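PDB 4WD2: aromatic-amino-acid transaminase TyrB from Burkholderia cenocepacia K56-2Valvano, which probably catalyses pyridoxal phosphate-dependent transfer of amino groups between aromatic amino acids and 2-oxo acids. Local coordinates for residues Q331-G336 and T347-Q352; M355-G360 and G381-A386; H373-L378 and G394-A399. All coordinates share one frame; numbering follows the deposited sequence.

Overall arrangement
The three contacts show how a small domain is assembled from the late part of the chain. Their centres lie about 11 Å (interactions 1 and 2), about 12 Å (2 and 3) and about 14 Å (1 and 3) apart. Interaction 2, the two-stranded antiparallel pair, is the most buried: Q352 OE1 of interaction 1 lies 2.6 Å from its T357 OG1, and I377 CG2 of interaction 3 lies 3.7 Å from its M383 CB. Interactions 1 and 3 meet where I333 CD1 approaches V396 CG1 at 3.6 Å. In interaction 2, F356 packs on N191 and Y222 and R382 on P192, a side that probably borders the substrate pocket; the cofactor is carried as a Schiff base on K254.

Interaction 1 (Q331-G336 and T347-Q352); sequences QSIHDG and TRYVKQ
Q331 and H334 meet V350 while their polar ends are engaged on their own helix: both donate to one oxygen, OD1 of D335, and no hydrogen bond crosses between 331-336 and 347-352. H334 ND1 lies 3.0 Å from D335 OD1, close to the ring plane and on the anti side of the carboxylate, with a nearly straight N-H (167°). Q331 NE2 comes to the same D335 OD1 on the syn side, at 3.1 Å. Two such bonds probably restrict both flat groups, leaving CB and the ring carbons of H334 and the amide end of Q331 set against V350. With CG anti to the backbone N (chi1 172°), H334 extends beside V350, whose CG1 lies 3.9 Å from H334 CB and whose CG2 lies 4.1 Å from H334 CD2. Q331 OE1 adds a looser touch, 4.1 Å from V350 CG1. Deeper in, CG2 of I333 approaches Y349 CD1 at 3.9 Å, at a slant to the ring. I333 continues onto V393 and V396 of helix 393-405; Y349 links the turn 348-351 to helix 309-338 and, through I400, to helix 393-405, while R348 NH1 bonds Y358 O, at the end of strand 356-358.

Interaction 2 (M355-G360 and G381-A386); sequences MFTYTG and GRMCVA
F356 turns its ring beside its own backbone N (chi1 -56°), and R382 extends with CG opposite its backbone N before bending at chi3 (81°); together these torsions bring one corner of the phenyl ring over the guanidinium. F356 CE1 sits above one face of the guanidinium, 3.5 Å from R382 CZ, the two planes being 30° apart. The aliphatic part of the arginine follows along the same ring, its CD 3.5 Å from F356 CD1. On this same face of the strand pair, C384 SG makes an oblique sulfur-aromatic contact with F356, and Y358 CE1 rests 3.9 Å from R382 CB.

Beneath these side chains the strands run antiparallel. T357 and M383 form the hydrogen-bonded pair: T357 N donates to M383 O, and M383 N returns the bond to T357 O at 2.8 Å. F356-C384 and Y358-R382 are the flanking non-hydrogen-bonded pairs. At one end M355 O accepts from V385 N, where the second strand passes into a 3-10 turn. At the other, G381 O is gripped twice by T359: OG1 at 2.8 Å, in the carbonyl plane on a lone pair, and N from above that plane. T359 OG1 in turn accepts from L361 N.

T357 and M383 side chains lie alongside each other on the reverse face, CG2 to CG 3.9 Å; M383 is then covered by I333, V396 and I400, and T357 OG1 bonds Q352 and R330. R382 follows a Ser-Gly pair, as does the arginine that takes the substrate carboxylate in aspartate aminotransferase and its relatives. By that likeness R382 probably faces the substrate, and the strand pair would form part of the small-domain side of a class I aminotransferase active site.

Interaction 3 (H373-L378 and G394-A399); sequences HGVYIL and GIVADA
Apolar packing of a helix against the start of a short strand and the turn leading into it joins H373 and V375, which follow helix 363-371 in the chain, to I395, V396 and A399 of helix 393-405; no hydrogen bond passes between the two segments. A399 is central. Its CB lies 3.6 Å from H373 CB and 4.0 Å from V375 CG2, a close approach with which the small side chain is consistent.

The imidazole of H373 turns one face to the backbone of A399. With CG beside its own backbone N (chi1 -57°), the ring brings that face above A399, whose CA is 4.1 Å from H373 ND1 and whose O stands 4.2 Å from the ring plane, over its centre. The histidine continues along the helix onto K402 and V403.

V375 contacts the helix through a single branch. Its CG2, set beside the backbone N because CG1 takes the anti position (chi1 168°), touches three residues on the facing side of the helix: A399 and, a turn earlier, I395 and V396, the CG2 atoms of both at 4.4 Å. L369 also packs against both V375 and A399, extending the apolar patch.

G374, with positive phi, marks the exit from helix 363-371 and lets the chain turn into strand 375-376. That strand pairs in parallel with strand 37-38, and V37 in turn touches V375, I395 and V396. A near-N-terminal strand, a late strand and the C-terminal helix are thereby brought into one apolar layer, as in the small domain of fold-type I aminotransferases.

Interaction 1 (Q331-G336 and T347-Q352)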
ATOM      1  N   GLN A 331       1.042  36.582  -7.281  1.00  9.75           N
ATOM      2  CA  GLN A 331       1.123  37.978  -7.690  1.00 10.59           C
ATOM      3  C   GLN A 331       0.117  38.842  -6.918  1.00 10.58           C
ATOM      4  O   GLN A 331       0.446  39.955  -6.513  1.00  9.92           O
ATOM      5  CB  GLN A 331       0.903  38.110  -9.201  1.00 12.00           C
ATOM      6  CG  GLN A 331       1.282  39.482  -9.766  1.00 12.27           C
ATOM      7  CD  GLN A 331       2.786  39.734  -9.745  1.00 12.03           C
ATOM      8  OE1 GLN A 331       3.543  39.103 -10.489  1.00 12.54           O
ATOM      9  NE2 GLN A 331       3.225  40.647  -8.884  1.00 11.13           N
ATOM     10  N   SER A 332      -1.092  38.317  -6.692  1.00 11.90           N
ATOM     11  CA  SER A 332      -2.140  39.057  -5.989  1.00 11.83           C
ATOM     12  C   SER A 332      -1.766  39.341  -4.542  1.00 11.81           C
ATOM     13  O   SER A 332      -1.974  40.456  -4.064  1.00 12.20           O
ATOM     14  CB  SER A 332      -3.475  38.306  -6.031  1.00 11.52           C
ATOM     15  OG  SER A 332      -3.938  38.147  -7.361  1.00 13.46           O
ATOM     16  N   ILE A 333      -1.218  38.350  -3.843  1.00 11.90           N
ATOM     17  CA  ILE A 333      -0.820  38.576  -2.455  1.00 13.46           C
ATOM     18  C   ILE A 333       0.407  39.494  -2.419  1.00 14.02           C
ATOM     19  O   ILE A 333       0.480  40.386  -1.577  1.00 14.39           O
ATOM     20  CB  ILE A 333      -0.550  37.247  -1.677  1.00 16.18           C
ATOM     21  CG1 ILE A 333      -0.522  37.512  -0.168  1.00 16.68           C
ATOM     22  CG2 ILE A 333       0.735  36.570  -2.116  1.00 15.51           C
ATOM     23  CD1 ILE A 333      -0.521  36.261   0.658  1.00 16.08           C
ATOM     24  N   HIS A 334       1.340  39.306  -3.355  1.00 13.63           N
ATOM     25  CA  HIS A 334       2.498  40.189  -3.468  1.00 13.50           C
ATOM     26  C   HIS A 334       2.068  41.649  -3.582  1.00 13.01           C
ATOM     27  O   HIS A 334       2.517  42.501  -2.815  1.00 10.69           O
ATOM     28  CB  HIS A 334       3.362  39.807  -4.678  1.00 14.75           C
ATOM     29  CG  HIS A 334       4.465  40.783  -4.968  1.00 15.20           C
ATOM     30  ND1 HIS A 334       4.264  41.941  -5.684  1.00 15.53           N
ATOM     31  CD2 HIS A 334       5.777  40.768  -4.633  1.00 15.25           C
ATOM     32  CE1 HIS A 334       5.405  42.603  -5.776  1.00 16.47           C
ATOM     33  NE2 HIS A 334       6.338  41.913  -5.148  1.00 16.08           N
ATOM     34  N   ASP A 335       1.192  41.932  -4.539  1.00 14.00           N
ATOM     35  CA  ASP A 335       0.733  43.293  -4.772  1.00 15.55           C
ATOM     36  C   ASP A 335      -0.058  43.823  -3.580  1.00 14.60           C
ATOM     37  O   ASP A 335       0.021  45.005  -3.256  1.00 15.65           O
ATOM     38  CB  ASP A 335      -0.117  43.371  -6.043  1.00 17.20           C
ATOM     39  CG  ASP A 335       0.670  43.031  -7.294  1.00 17.41           C
ATOM     40  OD1 ASP A 335       1.906  42.884  -7.211  1.00 15.94           O
ATOM     41  OD2 ASP A 335       0.042  42.903  -8.364  1.00 18.61           O
ATOM     42  N   GLY A 336      -0.822  42.947  -2.934  1.00 13.28           N
ATOM     43  CA  GLY A 336      -1.554  43.322  -1.736  1.00 14.10           C
ATOM     44  C   GLY A 336      -0.649  43.717  -0.577  1.00 15.59           C
ATOM     45  O   GLY A 336      -0.983  44.612   0.203  1.00 15.90           O
ATOM     46  N   THR A 347       9.606  39.733  -2.369  1.00 22.24           N
ATOM     47  CA  THR A 347      10.077  39.000  -3.534  1.00 21.14           C
ATOM     48  C   THR A 347       9.807  37.513  -3.403  1.00 17.69           C
ATOM     49  O   THR A 347       9.489  36.847  -4.390  1.00 17.00           O
ATOM     50  CB  THR A 347      11.580  39.217  -3.753  1.00 23.77           C
ATOM     51  OG1 THR A 347      11.835  40.616  -3.901  1.00 26.82           O
ATOM     52  CG2 THR A 347      12.052  38.492  -5.003  1.00 25.29           C
ATOM     53  N   ARG A 348       9.925  37.001  -2.179  1.00 14.94           N
ATOM     54  CA  ARG A 348       9.774  35.570  -1.935  1.00 14.76           C
ATOM     55  C   ARG A 348       8.438  35.037  -2.441  1.00 14.75           C
ATOM     56  O   ARG A 348       8.374  33.916  -2.936  1.00 13.99           O
ATOM     57  CB  ARG A 348       9.941  35.245  -0.441  1.00 14.58           C
ATOM     58  CG  ARG A 348       8.810  35.698   0.473  1.00 15.27           C
ATOM     59  CD  ARG A 348       9.074  35.285   1.917  1.00 15.14           C
ATOM     60  NE  ARG A 348      10.285  35.918   2.438  1.00 16.68           N
ATOM     61  CZ  ARG A 348      11.054  35.416   3.400  1.00 16.52           C
ATOM     62  NH1 ARG A 348      10.757  34.253   3.964  1.00 17.11           N
ATOM     63  NH2 ARG A 348      12.132  36.078   3.791  1.00 17.46           N
ATOM     64  N   TYR A 349       7.381  35.842  -2.344  1.00 14.97           N
ATOM     65  CA  TYR A 349       6.042  35.393  -2.735  1.00 13.31           C
ATOM     66  C   TYR A 349       5.907  35.098  -4.223  1.00 12.31           C
ATOM     67  O   TYR A 349       5.087  34.278  -4.615  1.00 11.26           O
ATOM     68  CB  TYR A 349       4.991  36.420  -2.322  1.00 14.03           C
ATOM     69  CG  TYR A 349       4.794  36.445  -0.831  1.00 14.96           C
ATOM     70  CD1 TYR A 349       3.936  35.539  -0.211  1.00 14.23           C
ATOM     71  CD2 TYR A 349       5.493  37.344  -0.035  1.00 14.84           C
ATOM     72  CE1 TYR A 349       3.768  35.541   1.159  1.00 13.42           C
ATOM     73  CE2 TYR A 349       5.333  37.352   1.335  1.00 14.98           C
ATOM     74  CZ  TYR A 349       4.468  36.451   1.927  1.00 13.91           C
ATOM     75  OH  TYR A 349       4.306  36.463   3.291  1.00 15.67           O
ATOM     76  N   VAL A 350       6.709  35.758  -5.050  1.00 13.37           N
ATOM     77  CA  VAL A 350       6.648  35.524  -6.485  1.00 14.23           C
ATOM     78  C   VAL A 350       7.838  34.704  -6.973  1.00 14.30           C
ATOM     79  O   VAL A 350       7.798  34.151  -8.078  1.00 14.23           O
ATOM     80  CB  VAL A 350       6.575  36.851  -7.274  1.00 16.47           C
ATOM     81  CG1 VAL A 350       5.186  37.471  -7.142  1.00 13.62           C
ATOM     82  CG2 VAL A 350       7.648  37.816  -6.805  1.00 17.58           C
ATOM     83  N   LYS A 351       8.883  34.625  -6.148  1.00 12.65           N
ATOM     84  CA  LYS A 351      10.091  33.861  -6.477  1.00 13.02           C
ATOM     85  C   LYS A 351       9.948  32.399  -6.074  1.00 12.41           C
ATOM     86  O   LYS A 351      10.406  31.502  -6.775  1.00 13.04           O
ATOM     87  CB  LYS A 351      11.321  34.462  -5.794  1.00 13.54           C
ATOM     88  N   GLN A 352       9.306  32.158  -4.939  1.00 13.48           N
ATOM     89  CA  GLN A 352       9.045  30.791  -4.520  1.00 15.12           C
ATOM     90  C   GLN A 352       7.996  30.179  -5.441  1.00 14.96           C
ATOM     91  O   GLN A 352       7.299  30.897  -6.164  1.00 11.28           O
ATOM     92  CB  GLN A 352       8.615  30.750  -3.052  1.00 15.39           C
ATOM     93  CG  GLN A 352       9.754  31.146  -2.121  1.00 10.88           C
ATOM     94  CD  GLN A 352       9.321  31.299  -0.685  1.00 13.21           C
ATOM     95  OE1 GLN A 352       8.131  31.227  -0.374  1.00 12.52           O
ATOM     96  NE2 GLN A 352      10.287  31.507   0.205  1.00 13.63           N
TER

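Interaction 2 (M355-G360 and G381-A386)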
ATOM      1  N   MET A 355       2.899  24.884  -4.390  1.00 12.97           N
ATOM      2  CA  MET A 355       1.781  25.158  -3.496  1.00 13.61           C
ATOM      3  C   MET A 355       2.178  25.834  -2.195  1.00 12.37           C
ATOM      4  O   MET A 355       1.313  26.308  -1.465  1.00 14.04           O
ATOM      5  CB  MET A 355       1.028  23.871  -3.181  1.00 14.82           C
ATOM      6  CG  MET A 355       0.163  23.407  -4.328  1.00 16.63           C
ATOM      7  SD  MET A 355      -0.741  21.944  -3.867  1.00 28.72           S
ATOM      8  CE  MET A 355      -0.616  21.017  -5.391  1.00 28.13           C
ATOM      9  N   PHE A 356       3.468  25.892  -1.893  1.00 10.33           N
ATOM     10  CA  PHE A 356       3.871  26.412  -0.589  1.00  9.56           C
ATOM     11  C   PHE A 356       4.769  27.618  -0.661  1.00 13.24           C
ATOM     12  O   PHE A 356       5.508  27.807  -1.623  1.00  9.61           O
ATOM     13  CB  PHE A 356       4.571  25.324   0.218  1.00 11.28           C
ATOM     14  CG  PHE A 356       3.750  24.084   0.379  1.00 13.75           C
ATOM     15  CD1 PHE A 356       2.661  24.071   1.232  1.00 14.70           C
ATOM     16  CD2 PHE A 356       4.052  22.939  -0.339  1.00 14.74           C
ATOM     17  CE1 PHE A 356       1.889  22.932   1.377  1.00 15.53           C
ATOM     18  CE2 PHE A 356       3.287  21.803  -0.204  1.00 15.66           C
ATOM     19  CZ  PHE A 356       2.201  21.797   0.659  1.00 16.48           C
ATOM     20  N   THR A 357       4.695  28.434   0.380  1.00 13.72           N
ATOM     21  CA  THR A 357       5.632  29.524   0.564  1.00 12.81           C
ATOM     22  C   THR A 357       6.050  29.578   2.028  1.00 12.10           C
ATOM     23  O   THR A 357       5.230  29.385   2.934  1.00 12.14           O
ATOM     24  CB  THR A 357       5.035  30.877   0.090  1.00 10.43           C
ATOM     25  OG1 THR A 357       5.645  31.252  -1.153  1.00 11.07           O
ATOM     26  CG2 THR A 357       5.277  31.999   1.113  1.00  9.45           C
ATOM     27  N   TYR A 358       7.348  29.766   2.246  1.00 11.58           N
ATOM     28  CA  TYR A 358       7.872  30.054   3.573  1.00 11.43           C
ATOM     29  C   TYR A 358       7.794  31.555   3.781  1.00 11.01           C
ATOM     30  O   TYR A 358       8.598  32.295   3.218  1.00 11.34           O
ATOM     31  CB  TYR A 358       9.317  29.559   3.714  1.00 11.44           C
ATOM     32  CG  TYR A 358       9.475  28.421   4.698  1.00 12.38           C
ATOM     33  CD1 TYR A 358       8.472  27.474   4.858  1.00 12.99           C
ATOM     34  CD2 TYR A 358      10.616  28.307   5.480  1.00 12.22           C
ATOM     35  CE1 TYR A 358       8.605  26.439   5.762  1.00 12.92           C
ATOM     36  CE2 TYR A 358      10.760  27.275   6.385  1.00 12.04           C
ATOM     37  CZ  TYR A 358       9.747  26.348   6.526  1.00 12.99           C
ATOM     38  OH  TYR A 358       9.882  25.321   7.424  1.00 14.00           O
ATOM     39  N   THR A 359       6.817  32.004   4.570  1.00 11.10           N
ATOM     40  CA  THR A 359       6.555  33.434   4.721  1.00 10.76           C
ATOM     41  C   THR A 359       7.668  34.148   5.472  1.00 12.80           C
ATOM     42  O   THR A 359       7.824  35.362   5.357  1.00 11.67           O
ATOM     43  CB  THR A 359       5.222  33.709   5.461  1.00 11.02           C
ATOM     44  OG1 THR A 359       5.265  33.130   6.771  1.00 11.40           O
ATOM     45  CG2 THR A 359       4.039  33.131   4.687  1.00  9.98           C
ATOM     46  N   GLY A 360       8.430  33.397   6.255  1.00 15.13           N
ATOM     47  CA  GLY A 360       9.459  33.997   7.079  1.00 16.54           C
ATOM     48  C   GLY A 360       8.901  34.661   8.324  1.00 17.03           C
ATOM     49  O   GLY A 360       9.639  35.308   9.067  1.00 17.12           O
ATOM     50  N   GLY A 381       5.729  28.942   9.533  1.00 14.05           N
ATOM     51  CA  GLY A 381       5.525  30.054   8.625  1.00 13.21           C
ATOM     52  C   GLY A 381       5.159  29.566   7.238  1.00 12.86           C
ATOM     53  O   GLY A 381       5.079  30.357   6.296  1.00 12.48           O
ATOM     54  N   ARG A 382       4.939  28.259   7.103  1.00 11.99           N
ATOM     55  CA  ARG A 382       4.530  27.714   5.815  1.00 11.32           C
ATOM     56  C   ARG A 382       3.088  28.103   5.505  1.00 11.36           C
ATOM     57  O   ARG A 382       2.184  27.845   6.302  1.00  9.04           O
ATOM     58  CB  ARG A 382       4.665  26.190   5.782  1.00 11.46           C
ATOM     59  CG  ARG A 382       4.429  25.590   4.401  1.00 10.48           C
ATOM     60  CD  ARG A 382       4.076  24.103   4.473  1.00 11.41           C
ATOM     61  NE  ARG A 382       2.672  23.884   4.796  1.00 13.34           N
ATOM     62  CZ  ARG A 382       2.102  22.684   4.894  1.00 14.90           C
ATOM     63  NH1 ARG A 382       2.818  21.586   4.693  1.00 15.30           N
ATOM     64  NH2 ARG A 382       0.814  22.587   5.189  1.00 14.39           N
ATOM     65  N   MET A 383       2.870  28.707   4.340  1.00 12.08           N
ATOM     66  CA  MET A 383       1.510  28.922   3.873  1.00 12.81           C
ATOM     67  C   MET A 383       1.265  28.082   2.618  1.00 11.68           C
ATOM     68  O   MET A 383       2.160  27.912   1.788  1.00 11.03           O
ATOM     69  CB  MET A 383       1.227  30.414   3.612  1.00 14.33           C
ATOM     70  CG  MET A 383       1.670  30.979   2.270  1.00 17.70           C
ATOM     71  SD  MET A 383       0.647  32.385   1.695  1.00 20.71           S
ATOM     72  CE  MET A 383       0.203  33.150   3.240  1.00 16.12           C
ATOM     73  N   CYS A 384       0.067  27.516   2.509  1.00 10.41           N
ATOM     74  CA  CYS A 384      -0.334  26.883   1.267  1.00 10.81           C
ATOM     75  C   CYS A 384      -0.977  27.923   0.364  1.00 10.76           C
ATOM     76  O   CYS A 384      -2.121  28.324   0.584  1.00  9.54           O
ATOM     77  CB  CYS A 384      -1.307  25.728   1.506  1.00 11.68           C
ATOM     78  SG  CYS A 384      -1.748  24.900  -0.042  1.00 15.34           S
ATOM     79  N   VAL A 385      -0.230  28.352  -0.651  1.00 12.61           N
ATOM     80  CA  VAL A 385      -0.694  29.358  -1.598  1.00 12.99           C
ATOM     81  C   VAL A 385      -1.970  28.912  -2.321  1.00 13.06           C
ATOM     82  O   VAL A 385      -2.801  29.740  -2.690  1.00 12.98           O
ATOM     83  CB  VAL A 385       0.404  29.681  -2.634  1.00 13.41           C
ATOM     84  CG1 VAL A 385       0.005  30.868  -3.498  1.00 14.28           C
ATOM     85  CG2 VAL A 385       1.722  29.959  -1.928  1.00 12.79           C
ATOM     86  N   ALA A 386      -2.132  27.605  -2.509  1.00 11.76           N
ATOM     87  CA  ALA A 386      -3.318  27.078  -3.185  1.00 11.87           C
ATOM     88  C   ALA A 386      -4.597  27.323  -2.373  1.00 12.51           C
ATOM     89  O   ALA A 386      -5.706  27.236  -2.905  1.00 14.94           O
ATOM     90  CB  ALA A 386      -3.148  25.592  -3.469  1.00 12.33           C
TER

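Interaction 3 (H373-L378 and G394-A399)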
ATOM      1  N   HIS A 373      -5.956  38.098  13.417  1.00 14.87           N
ATOM      2  CA  HIS A 373      -6.468  38.302  12.064  1.00 14.10           C
ATOM      3  C   HIS A 373      -7.212  37.095  11.497  1.00 14.04           C
ATOM      4  O   HIS A 373      -7.657  37.124  10.351  1.00 14.25           O
ATOM      5  CB  HIS A 373      -5.319  38.696  11.134  1.00 13.15           C
ATOM      6  CG  HIS A 373      -4.580  39.916  11.586  1.00 13.79           C
ATOM      7  ND1 HIS A 373      -5.020  41.194  11.324  1.00 11.99           N
ATOM      8  CD2 HIS A 373      -3.437  40.051  12.302  1.00 12.85           C
ATOM      9  CE1 HIS A 373      -4.180  42.065  11.853  1.00 14.42           C
ATOM     10  NE2 HIS A 373      -3.211  41.396  12.452  1.00 13.75           N
ATOM     11  N   GLY A 374      -7.359  36.046  12.300  1.00 13.42           N
ATOM     12  CA  GLY A 374      -8.072  34.850  11.880  1.00 11.17           C
ATOM     13  C   GLY A 374      -7.523  34.156  10.641  1.00 12.01           C
ATOM     14  O   GLY A 374      -8.258  33.472   9.933  1.00 11.95           O
ATOM     15  N   VAL A 375      -6.234  34.336  10.367  1.00 12.15           N
ATOM     16  CA  VAL A 375      -5.596  33.685   9.226  1.00 11.56           C
ATOM     17  C   VAL A 375      -4.639  32.607   9.732  1.00 12.26           C
ATOM     18  O   VAL A 375      -3.746  32.887  10.538  1.00 12.66           O
ATOM     19  CB  VAL A 375      -4.840  34.698   8.338  1.00 11.78           C
ATOM     20  CG1 VAL A 375      -3.938  33.980   7.331  1.00 10.81           C
ATOM     21  CG2 VAL A 375      -5.825  35.611   7.616  1.00 11.87           C
ATOM     22  N   TYR A 376      -4.831  31.376   9.260  1.00 10.29           N
ATOM     23  CA  TYR A 376      -4.135  30.225   9.827  1.00 11.77           C
ATOM     24  C   TYR A 376      -3.046  29.655   8.905  1.00 12.16           C
ATOM     25  O   TYR A 376      -3.339  29.158   7.814  1.00 11.45           O
ATOM     26  CB  TYR A 376      -5.141  29.111  10.163  1.00 11.31           C
ATOM     27  CG  TYR A 376      -6.101  29.395  11.307  1.00 12.46           C
ATOM     28  CD1 TYR A 376      -7.020  30.444  11.244  1.00 12.52           C
ATOM     29  CD2 TYR A 376      -6.119  28.584  12.433  1.00 13.27           C
ATOM     30  CE1 TYR A 376      -7.912  30.689  12.292  1.00 12.99           C
ATOM     31  CE2 TYR A 376      -7.010  28.815  13.485  1.00 12.83           C
ATOM     32  CZ  TYR A 376      -7.903  29.867  13.407  1.00 14.03           C
ATOM     33  OH  TYR A 376      -8.777  30.099  14.453  1.00 11.87           O
ATOM     34  N   ILE A 377      -1.793  29.733   9.354  1.00 11.79           N
ATOM     35  CA  ILE A 377      -0.686  29.060   8.683  1.00 11.56           C
ATOM     36  C   ILE A 377       0.101  28.251   9.715  1.00 13.05           C
ATOM     37  O   ILE A 377      -0.190  28.322  10.905  1.00 14.33           O
ATOM     38  CB  ILE A 377       0.249  30.055   7.948  1.00 10.86           C
ATOM     39  CG1 ILE A 377       0.919  31.020   8.926  1.00 10.69           C
ATOM     40  CG2 ILE A 377      -0.511  30.822   6.883  1.00  9.08           C
ATOM     41  CD1 ILE A 377       1.941  31.926   8.270  1.00  9.68           C
ATOM     42  N   LEU A 378       1.080  27.465   9.269  1.00 12.80           N
ATOM     43  CA  LEU A 378       1.817  26.607  10.194  1.00 13.29           C
ATOM     44  C   LEU A 378       2.769  27.404  11.069  1.00 12.64           C
ATOM     45  O   LEU A 378       3.158  28.516  10.715  1.00 13.37           O
ATOM     46  CB  LEU A 378       2.609  25.533   9.437  1.00 14.13           C
ATOM     47  CG  LEU A 378       1.832  24.457   8.679  1.00 13.86           C
ATOM     48  CD1 LEU A 378       2.762  23.304   8.349  1.00 13.21           C
ATOM     49  CD2 LEU A 378       0.634  23.977   9.484  1.00 14.88           C
ATOM     50  N   GLY A 394      -7.237  39.155  -0.573  1.00 13.72           N
ATOM     51  CA  GLY A 394      -7.160  40.501  -0.039  1.00 15.72           C
ATOM     52  C   GLY A 394      -7.090  40.495   1.479  1.00 16.83           C
ATOM     53  O   GLY A 394      -6.303  41.233   2.071  1.00 18.35           O
ATOM     54  N   ILE A 395      -7.923  39.661   2.101  1.00 16.65           N
ATOM     55  CA  ILE A 395      -7.969  39.504   3.552  1.00 16.29           C
ATOM     56  C   ILE A 395      -6.613  39.050   4.086  1.00 15.03           C
ATOM     57  O   ILE A 395      -6.106  39.580   5.071  1.00 14.57           O
ATOM     58  CB  ILE A 395      -9.061  38.490   3.961  1.00 16.67           C
ATOM     59  CG1 ILE A 395     -10.451  39.114   3.806  1.00 16.91           C
ATOM     60  CG2 ILE A 395      -8.851  37.993   5.388  1.00 17.59           C
ATOM     61  CD1 ILE A 395     -11.583  38.132   4.021  1.00 17.89           C
ATOM     62  N   VAL A 396      -6.018  38.079   3.405  1.00 13.49           N
ATOM     63  CA  VAL A 396      -4.717  37.552   3.794  1.00 12.83           C
ATOM     64  C   VAL A 396      -3.592  38.581   3.642  1.00 13.58           C
ATOM     65  O   VAL A 396      -2.792  38.770   4.559  1.00 13.71           O
ATOM     66  CB  VAL A 396      -4.368  36.306   2.971  1.00 12.05           C
ATOM     67  CG1 VAL A 396      -2.944  35.851   3.271  1.00 11.89           C
ATOM     68  CG2 VAL A 396      -5.370  35.199   3.261  1.00 12.38           C
ATOM     69  N   ALA A 397      -3.521  39.234   2.485  1.00 13.72           N
ATOM     70  CA  ALA A 397      -2.469  40.219   2.232  1.00 14.14           C
ATOM     71  C   ALA A 397      -2.536  41.366   3.245  1.00 15.05           C
ATOM     72  O   ALA A 397      -1.513  41.872   3.698  1.00 14.95           O
ATOM     73  CB  ALA A 397      -2.576  40.753   0.821  1.00 13.23           C
ATOM     74  N   ASP A 398      -3.753  41.767   3.591  1.00 15.67           N
ATOM     75  CA  ASP A 398      -3.968  42.817   4.582  1.00 18.50           C
ATOM     76  C   ASP A 398      -3.455  42.371   5.952  1.00 16.65           C
ATOM     77  O   ASP A 398      -2.727  43.096   6.627  1.00 15.98           O
ATOM     78  CB  ASP A 398      -5.453  43.168   4.653  1.00 22.08           C
ATOM     79  CG  ASP A 398      -5.725  44.412   5.466  1.00 26.62           C
ATOM     80  OD1 ASP A 398      -5.243  45.498   5.070  1.00 28.03           O
ATOM     81  OD2 ASP A 398      -6.439  44.311   6.485  1.00 27.80           O
ATOM     82  N   ALA A 399      -3.845  41.163   6.344  1.00 15.89           N
ATOM     83  CA  ALA A 399      -3.433  40.563   7.607  1.00 15.67           C
ATOM     84  C   ALA A 399      -1.907  40.474   7.739  1.00 14.82           C
ATOM     85  O   ALA A 399      -1.326  40.997   8.685  1.00 14.62           O
ATOM     86  CB  ALA A 399      -4.069  39.168   7.756  1.00 14.05           C
TER